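Local coordinates for protein cephalosporin hydroxylase CMCI (Streptomyces clavuligerus, PDB 2BR4) that probably takes part in the hydroxylation of cephalosporins during cephamycin biosynthesis, and binds S-adenosylmethionine and a magnesium ion on a methyltransferase-like fold, at residues P22-P27 with G60-K65; P154-D159 with Y182-D187. The protein carries 1 engineered substitution. All blocks are in the same frame, centred on the assembly; numbering follows the deposited sequence.

Interaction 1: residues P22-P27 with G60-K65; sequences PAYHPP and GLRMLK. With SAM (S-adenosylmethionine), chain V.
The side chains of Y24 and R62 meet where the N-terminal loop 22-27 runs past a short beta hairpin, whose strands 57-58 and 61-62 pair antiparallel. G60 stands in the turn just before the second strand; at its phi of 83° a beta carbon would collide with the carbonyl O of the residue before, so the turn suits a glycine.

The direct contacts are van der Waals ones. Y24 CB lies 3.4 Å from G60 O and 3.8 Å from R62 CG, and this methylene carbon of R62 also sits at the edge of the Y24 ring, near its plane. With CG of Y24 anti to its own N (chi1 174°), the ring swings off beyond CB, so that the root of the side chain carries most of the contact. R62 runs along the loop backbone: its CD is 3.4 Å from the A23 carbonyl O and equally near that of P22. A bend at chi3 (54°) then brings the guanidinium edge near P22 CA, and its nitrogens bond to the carbonyls of L18 and D21, fixing the arginine to the loop that leads into P22.

No direct hydrogen bond joins the two segments. A water takes that role, donating to P22 O at 2.6 Å and accepting from R62 N at 3.2 Å, so it links the two backbones.

Beyond this contact, the chain from the hairpin reaches the S-adenosylmethionine pocket. L64 offers an apolar surface, its CD1 3.7 Å from the ligand SD. K65 is extended until a turn at its last torsion, and its ammonium is also salt-bridged to E87, D160 and E186, which probably help to position it; K65 NZ donates to the ligand carboxylate oxygen O at 3.1 Å.

Interaction 2: residues P154-D159 with Y182-D187; sequences PLIFID and YFIIED. With MG (magnesium ion), chain U.
F157 and F183 both set CG anti to the backbone N (chi1 -169° and -166°), which sends their rings the same way from neighbouring parallel strands of a Rossmann-like beta-alpha-beta unit, 155-159 and 182-185, toward the connecting helix 165-175. The rings lie side by side, planes 17° apart but slid so that they barely overlap, with centroids 5.0 Å apart; I168 of the helix packs on both. With an alanine in place of F157 the ring is gone, and F183 and I168 would probably each lose one neighbour, opening a gap between sheet and helix. On the other face, I156 CG2 meets I184 CD1 at 3.9 Å, and I158 lies against the E186 side chain.

The backbones pair in register from I156 with Y182 to D159 with I185. F157 N donates to Y182 O at 3.1 Å, and I184 N to F157 O at 2.9 Å. D159 N to I184 O follows at 2.8 Å; E186 N to D159 O is weak. Just past the strand end the chain reaches the metal site, where D160 is the other protein residue: D187 OD2 binds the magnesium ion at 2.4 Å.

From the N terminus, the chain passes through loop 22-27 and runs by way of strands 35-37 and 57-58 to residues 60-65, where interaction 1 closes the first loop, 33 residues from end to start. Only later does interaction 2 open, at 154-159; it closes through helix 165-175 onto 182-187. The two closures are therefore in series, neither nested nor crossing. Interaction 1 ties the N-terminal region to the hairpin, interaction 2 joins adjacent central strands of the mixed sheet. Their centres are 22 Å apart, yet their ends meet beside S-adenosylmethionine in a salt bridge, K65 NZ to E186 OE1 at 2.9 Å.

Interaction 1: residues P22-P27 with G60-K65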
loop_
_atom_site.group_PDB
_atom_site.type_symbol
_atom_site.label_atom_id
_atom_site.label_comp_id
_atom_site.label_asym_id
_atom_site.label_seq_id
_atom_site.Cartn_x
_atom_site.Cartn_y
_atom_site.Cartn_z
ATOM N N PRO E 22 13.681 8.429 -30.657
ATOM C CA PRO E 22 14.908 7.846 -30.096
ATOM C C PRO E 22 15.925 8.903 -29.640
ATOM O O PRO E 22 16.790 8.584 -28.827
ATOM C CB PRO E 22 15.457 7.007 -31.256
ATOM C CG PRO E 22 14.935 7.669 -32.470
ATOM C CD PRO E 22 13.572 8.170 -32.107
ATOM N N ALA E 23 15.829 10.125 -30.160
ATOM C CA ALA E 23 16.679 11.231 -29.695
ATOM C C ALA E 23 16.253 11.689 -28.298
ATOM O O ALA E 23 15.066 11.651 -27.954
ATOM C CB ALA E 23 16.636 12.405 -30.671
ATOM N N TYR E 24 17.231 12.126 -27.508
ATOM C CA TYR E 24 16.974 12.564 -26.141
ATOM C C TYR E 24 16.477 13.991 -26.120
ATOM O O TYR E 24 17.009 14.852 -26.803
ATOM C CB TYR E 24 18.229 12.458 -25.264
ATOM C CG TYR E 24 18.035 13.043 -23.877
ATOM C CD1 TYR E 24 17.188 12.428 -22.953
ATOM C CD2 TYR E 24 18.670 14.221 -23.498
ATOM C CE1 TYR E 24 16.989 12.967 -21.684
ATOM C CE2 TYR E 24 18.483 14.767 -22.229
ATOM C CZ TYR E 24 17.643 14.136 -21.325
ATOM O OH TYR E 24 17.451 14.666 -20.064
ATOM N N HIS E 25 15.448 14.226 -25.320
ATOM C CA HIS E 25 14.976 15.575 -25.047
ATOM C C HIS E 25 14.723 15.721 -23.555
ATOM O O HIS E 25 14.024 14.898 -22.964
ATOM C CB HIS E 25 13.746 15.896 -25.905
ATOM C CG HIS E 25 14.096 16.115 -27.346
ATOM N ND1 HIS E 25 13.519 15.399 -28.373
ATOM C CD2 HIS E 25 15.029 16.915 -27.920
ATOM C CE1 HIS E 25 14.054 15.778 -29.521
ATOM N NE2 HIS E 25 14.973 16.695 -29.273
ATOM N N PRO E 26 15.345 16.721 -22.931
ATOM C CA PRO E 26 15.180 16.930 -21.488
ATOM C C PRO E 26 13.716 17.136 -21.146
ATOM O O PRO E 26 13.017 17.756 -21.936
ATOM C CB PRO E 26 15.964 18.222 -21.209
ATOM C CG PRO E 26 16.859 18.428 -22.384
ATOM C CD PRO E 26 16.258 17.705 -23.540
ATOM N N PRO E 27 13.251 16.627 -20.013
ATOM C CA PRO E 27 11.900 16.947 -19.542
ATOM C C PRO E 27 11.693 18.464 -19.430
ATOM O O PRO E 27 12.656 19.187 -19.152
ATOM C CB PRO E 27 11.846 16.301 -18.152
ATOM C CG PRO E 27 12.906 15.253 -18.155
ATOM C CD PRO E 27 13.964 15.715 -19.103
ATOM N N GLY E 60 23.731 12.554 -23.387
ATOM C CA GLY E 60 22.841 13.054 -24.421
ATOM C C GLY E 60 22.122 11.993 -25.238
ATOM O O GLY E 60 21.460 12.320 -26.210
ATOM N N LEU E 61 22.245 10.729 -24.852
ATOM C CA LEU E 61 21.543 9.630 -25.519
ATOM C C LEU E 61 20.506 9.030 -24.565
ATOM O O LEU E 61 20.789 8.830 -23.387
ATOM C CB LEU E 61 22.528 8.536 -25.951
ATOM C CG LEU E 61 23.713 8.939 -26.842
ATOM C CD1 LEU E 61 24.826 7.912 -26.745
ATOM C CD2 LEU E 61 23.297 9.110 -28.282
ATOM N N ARG E 62 19.310 8.748 -25.069
ATOM C CA ARG E 62 18.288 8.064 -24.280
ATOM C C ARG E 62 18.797 6.701 -23.805
ATOM O O ARG E 62 19.468 5.982 -24.550
ATOM C CB ARG E 62 17.011 7.857 -25.095
ATOM C CG ARG E 62 16.301 9.138 -25.508
ATOM C CD ARG E 62 14.893 8.907 -26.035
ATOM N NE ARG E 62 14.104 8.142 -25.073
ATOM C CZ ARG E 62 13.096 7.336 -25.370
ATOM N NH1 ARG E 62 12.690 7.169 -26.623
ATOM N NH2 ARG E 62 12.483 6.688 -24.391
ATOM N N MET E 63 18.452 6.360 -22.567
ATOM C CA MET E 63 18.842 5.102 -21.940
ATOM C C MET E 63 17.588 4.418 -21.423
ATOM O O MET E 63 16.929 4.946 -20.532
ATOM C CB MET E 63 19.785 5.380 -20.761
ATOM C CG MET E 63 21.269 5.233 -21.083
ATOM S SD MET E 63 21.931 3.621 -20.587
ATOM C CE MET E 63 22.367 3.939 -18.914
ATOM N N LEU E 64 17.257 3.249 -21.972
ATOM C CA LEU E 64 16.052 2.527 -21.555
ATOM C C LEU E 64 16.303 1.656 -20.326
ATOM O O LEU E 64 15.389 0.991 -19.839
ATOM C CB LEU E 64 15.497 1.674 -22.695
ATOM C CG LEU E 64 15.125 2.417 -23.980
ATOM C CD1 LEU E 64 15.276 1.506 -25.189
ATOM C CD2 LEU E 64 13.708 2.950 -23.907
ATOM N N LYS E 65 17.534 1.650 -19.831
ATOM C CA LYS E 65 17.852 0.984 -18.584
ATOM C C LYS E 65 17.764 1.991 -17.448
ATOM O O LYS E 65 18.527 2.964 -17.407
ATOM C CB LYS E 65 19.253 0.384 -18.656
ATOM C CG LYS E 65 19.354 -0.707 -19.707
ATOM C CD LYS E 65 20.638 -1.485 -19.614
ATOM C CE LYS E 65 20.918 -2.216 -20.902
ATOM N NZ LYS E 65 19.692 -2.799 -21.513
HETATM N N SAM V . 19.645 -1.614 -26.019
HETATM C CA SAM V . 18.514 -0.741 -25.728
HETATM C C SAM V . 18.741 0.022 -24.422
HETATM O O SAM V . 18.669 -0.542 -23.330
HETATM O OXT SAM V . 19.009 1.227 -24.414
HETATM C CB SAM V . 17.229 -1.567 -25.654
HETATM C CG SAM V . 16.640 -1.986 -27.009
HETATM S SD SAM V . 14.899 -1.513 -27.250
HETATM C CE SAM V . 14.153 -2.239 -25.769
HETATM C "C5'" SAM V . 14.252 -2.704 -28.456
HETATM C "C4'" SAM V . 14.980 -2.762 -29.790
HETATM O "O4'" SAM V . 14.863 -4.080 -30.290
HETATM C "C3'" SAM V . 14.390 -1.828 -30.844
HETATM O "O3'" SAM V . 15.400 -1.016 -31.390
HETATM C "C2'" SAM V . 13.793 -2.739 -31.901
HETATM O "O2'" SAM V . 13.993 -2.288 -33.223
HETATM C "C1'" SAM V . 14.530 -4.046 -31.665
HETATM N N9 SAM V . 13.753 -5.221 -32.121
HETATM C C8 SAM V . 12.427 -5.510 -31.901
HETATM N N7 SAM V . 12.141 -6.684 -32.511
HETATM C C5 SAM V . 13.261 -7.150 -33.118
HETATM C C6 SAM V . 13.538 -8.292 -33.874
HETATM N N6 SAM V . 12.597 -9.198 -34.127
HETATM N N1 SAM V . 14.814 -8.489 -34.364
HETATM C C2 SAM V . 15.811 -7.568 -34.121
HETATM N N3 SAM V . 15.536 -6.446 -33.370
HETATM C C4 SAM V . 14.283 -6.236 -32.880
HETATM O O HOH W 1 19.242 9.077 -28.230
#

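Interaction 2: residues P154-D159 with Y182-D187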
loop_
_atom_site.group_PDB
_atom_site.type_symbol
_atom_site.label_atom_id
_atom_site.label_comp_id
_atom_site.label_asym_id
_atom_site.label_seq_id
_atom_site.Cartn_x
_atom_site.Cartn_y
_atom_site.Cartn_z
ATOM N N PRO E 154 35.401 -13.446 -20.318
ATOM C CA PRO E 154 33.968 -13.701 -20.131
ATOM C C PRO E 154 33.060 -12.847 -21.014
ATOM O O PRO E 154 33.486 -11.818 -21.528
ATOM C CB PRO E 154 33.747 -13.341 -18.660
ATOM C CG PRO E 154 35.083 -13.405 -18.036
ATOM C CD PRO E 154 36.020 -12.917 -19.092
ATOM N N LEU E 155 31.816 -13.291 -21.170
ATOM C CA LEU E 155 30.853 -12.678 -22.080
ATOM C C LEU E 155 29.525 -12.480 -21.374
ATOM O O LEU E 155 29.126 -13.308 -20.566
ATOM C CB LEU E 155 30.641 -13.580 -23.296
ATOM C CG LEU E 155 29.744 -13.027 -24.409
ATOM C CD1 LEU E 155 30.290 -13.441 -25.756
ATOM C CD2 LEU E 155 28.297 -13.486 -24.283
ATOM N N ILE E 156 28.844 -11.383 -21.698
ATOM C CA ILE E 156 27.488 -11.117 -21.212
ATOM C C ILE E 156 26.589 -10.889 -22.424
ATOM O O ILE E 156 26.813 -9.976 -23.210
ATOM C CB ILE E 156 27.456 -9.893 -20.275
ATOM C CG1 ILE E 156 28.312 -10.150 -19.029
ATOM C CG2 ILE E 156 26.013 -9.568 -19.863
ATOM C CD1 ILE E 156 28.551 -8.925 -18.175
ATOM N N PHE E 157 25.578 -11.738 -22.564
ATOM C CA PHE E 157 24.663 -11.709 -23.689
ATOM C C PHE E 157 23.316 -11.242 -23.151
ATOM O O PHE E 157 22.750 -11.883 -22.263
ATOM C CB PHE E 157 24.549 -13.118 -24.289
ATOM C CG PHE E 157 23.841 -13.169 -25.615
ATOM C CD1 PHE E 157 24.560 -13.202 -26.801
ATOM C CD2 PHE E 157 22.453 -13.193 -25.675
ATOM C CE1 PHE E 157 23.901 -13.254 -28.031
ATOM C CE2 PHE E 157 21.790 -13.249 -26.898
ATOM C CZ PHE E 157 22.512 -13.279 -28.074
ATOM N N ILE E 158 22.812 -10.134 -23.697
ATOM C CA ILE E 158 21.599 -9.482 -23.199
ATOM C C ILE E 158 20.503 -9.474 -24.265
ATOM O O ILE E 158 20.661 -8.876 -25.329
ATOM C CB ILE E 158 21.908 -8.024 -22.779
ATOM C CG1 ILE E 158 23.053 -7.978 -21.765
ATOM C CG2 ILE E 158 20.676 -7.370 -22.177
ATOM C CD1 ILE E 158 23.641 -6.589 -21.560
ATOM N N ASP E 159 19.390 -10.138 -23.973
ATOM C CA ASP E 159 18.211 -10.054 -24.822
ATOM C C ASP E 159 17.377 -8.808 -24.522
ATOM O O ASP E 159 16.740 -8.706 -23.473
ATOM C CB ASP E 159 17.337 -11.293 -24.665
ATOM C CG ASP E 159 16.213 -11.324 -25.678
ATOM O OD1 ASP E 159 15.205 -12.035 -25.455
ATOM O OD2 ASP E 159 16.264 -10.659 -26.737
ATOM N N TYR E 182 27.013 -14.799 -18.682
ATOM C CA TYR E 182 25.600 -14.523 -18.409
ATOM C C TYR E 182 24.733 -14.550 -19.677
ATOM O O TYR E 182 25.208 -14.276 -20.786
ATOM C CB TYR E 182 25.456 -13.170 -17.700
ATOM C CG TYR E 182 25.894 -13.190 -16.248
ATOM C CD1 TYR E 182 27.239 -13.200 -15.905
ATOM C CD2 TYR E 182 24.962 -13.208 -15.220
ATOM C CE1 TYR E 182 27.649 -13.221 -14.573
ATOM C CE2 TYR E 182 25.361 -13.233 -13.887
ATOM C CZ TYR E 182 26.702 -13.235 -13.569
ATOM O OH TYR E 182 27.099 -13.262 -12.249
ATOM N N PHE E 183 23.472 -14.939 -19.498
ATOM C CA PHE E 183 22.422 -14.748 -20.493
ATOM C C PHE E 183 21.263 -14.050 -19.783
ATOM O O PHE E 183 20.529 -14.661 -19.015
ATOM C CB PHE E 183 21.977 -16.082 -21.094
ATOM C CG PHE E 183 21.154 -15.942 -22.358
ATOM C CD1 PHE E 183 21.710 -16.212 -23.599
ATOM C CD2 PHE E 183 19.820 -15.554 -22.302
ATOM C CE1 PHE E 183 20.955 -16.088 -24.760
ATOM C CE2 PHE E 183 19.063 -15.433 -23.463
ATOM C CZ PHE E 183 19.635 -15.699 -24.689
ATOM N N ILE E 184 21.119 -12.757 -20.042
ATOM C CA ILE E 184 20.144 -11.931 -19.352
ATOM C C ILE E 184 18.954 -11.620 -20.252
ATOM O O ILE E 184 19.110 -11.068 -21.335
ATOM C CB ILE E 184 20.829 -10.649 -18.853
ATOM C CG1 ILE E 184 21.895 -11.020 -17.815
ATOM C CG2 ILE E 184 19.815 -9.692 -18.240
ATOM C CD1 ILE E 184 22.876 -9.927 -17.506
ATOM N N ILE E 185 17.766 -12.003 -19.788
ATOM C CA ILE E 185 16.509 -11.675 -20.453
ATOM C C ILE E 185 15.842 -10.505 -19.732
ATOM O O ILE E 185 15.273 -10.674 -18.653
ATOM C CB ILE E 185 15.576 -12.899 -20.463
ATOM C CG1 ILE E 185 16.221 -14.063 -21.227
ATOM C CG2 ILE E 185 14.218 -12.533 -21.084
ATOM C CD1 ILE E 185 15.591 -15.436 -20.930
ATOM N N GLU E 186 15.913 -9.322 -20.328
ATOM C CA GLU E 186 15.313 -8.134 -19.736
ATOM C C GLU E 186 13.806 -8.110 -19.989
ATOM O O GLU E 186 13.335 -8.586 -21.016
ATOM C CB GLU E 186 15.986 -6.855 -20.262
ATOM C CG GLU E 186 17.490 -6.787 -19.966
ATOM C CD GLU E 186 18.125 -5.412 -20.202
ATOM O OE1 GLU E 186 17.440 -4.464 -20.634
ATOM O OE2 GLU E 186 19.338 -5.270 -19.947
ATOM N N ASP E 187 13.071 -7.626 -18.986
ATOM C CA ASP E 187 11.652 -7.250 -19.066
ATOM C C ASP E 187 10.610 -8.364 -19.153
ATOM O O ASP E 187 9.572 -8.275 -18.500
ATOM C CB ASP E 187 11.426 -6.266 -20.212
ATOM C CG ASP E 187 12.268 -5.035 -20.075
ATOM O OD1 ASP E 187 12.081 -4.318 -19.065
ATOM O OD2 ASP E 187 13.150 -4.723 -20.912
HETATM MG MG MG U . 13.610 -3.868 -23.080
#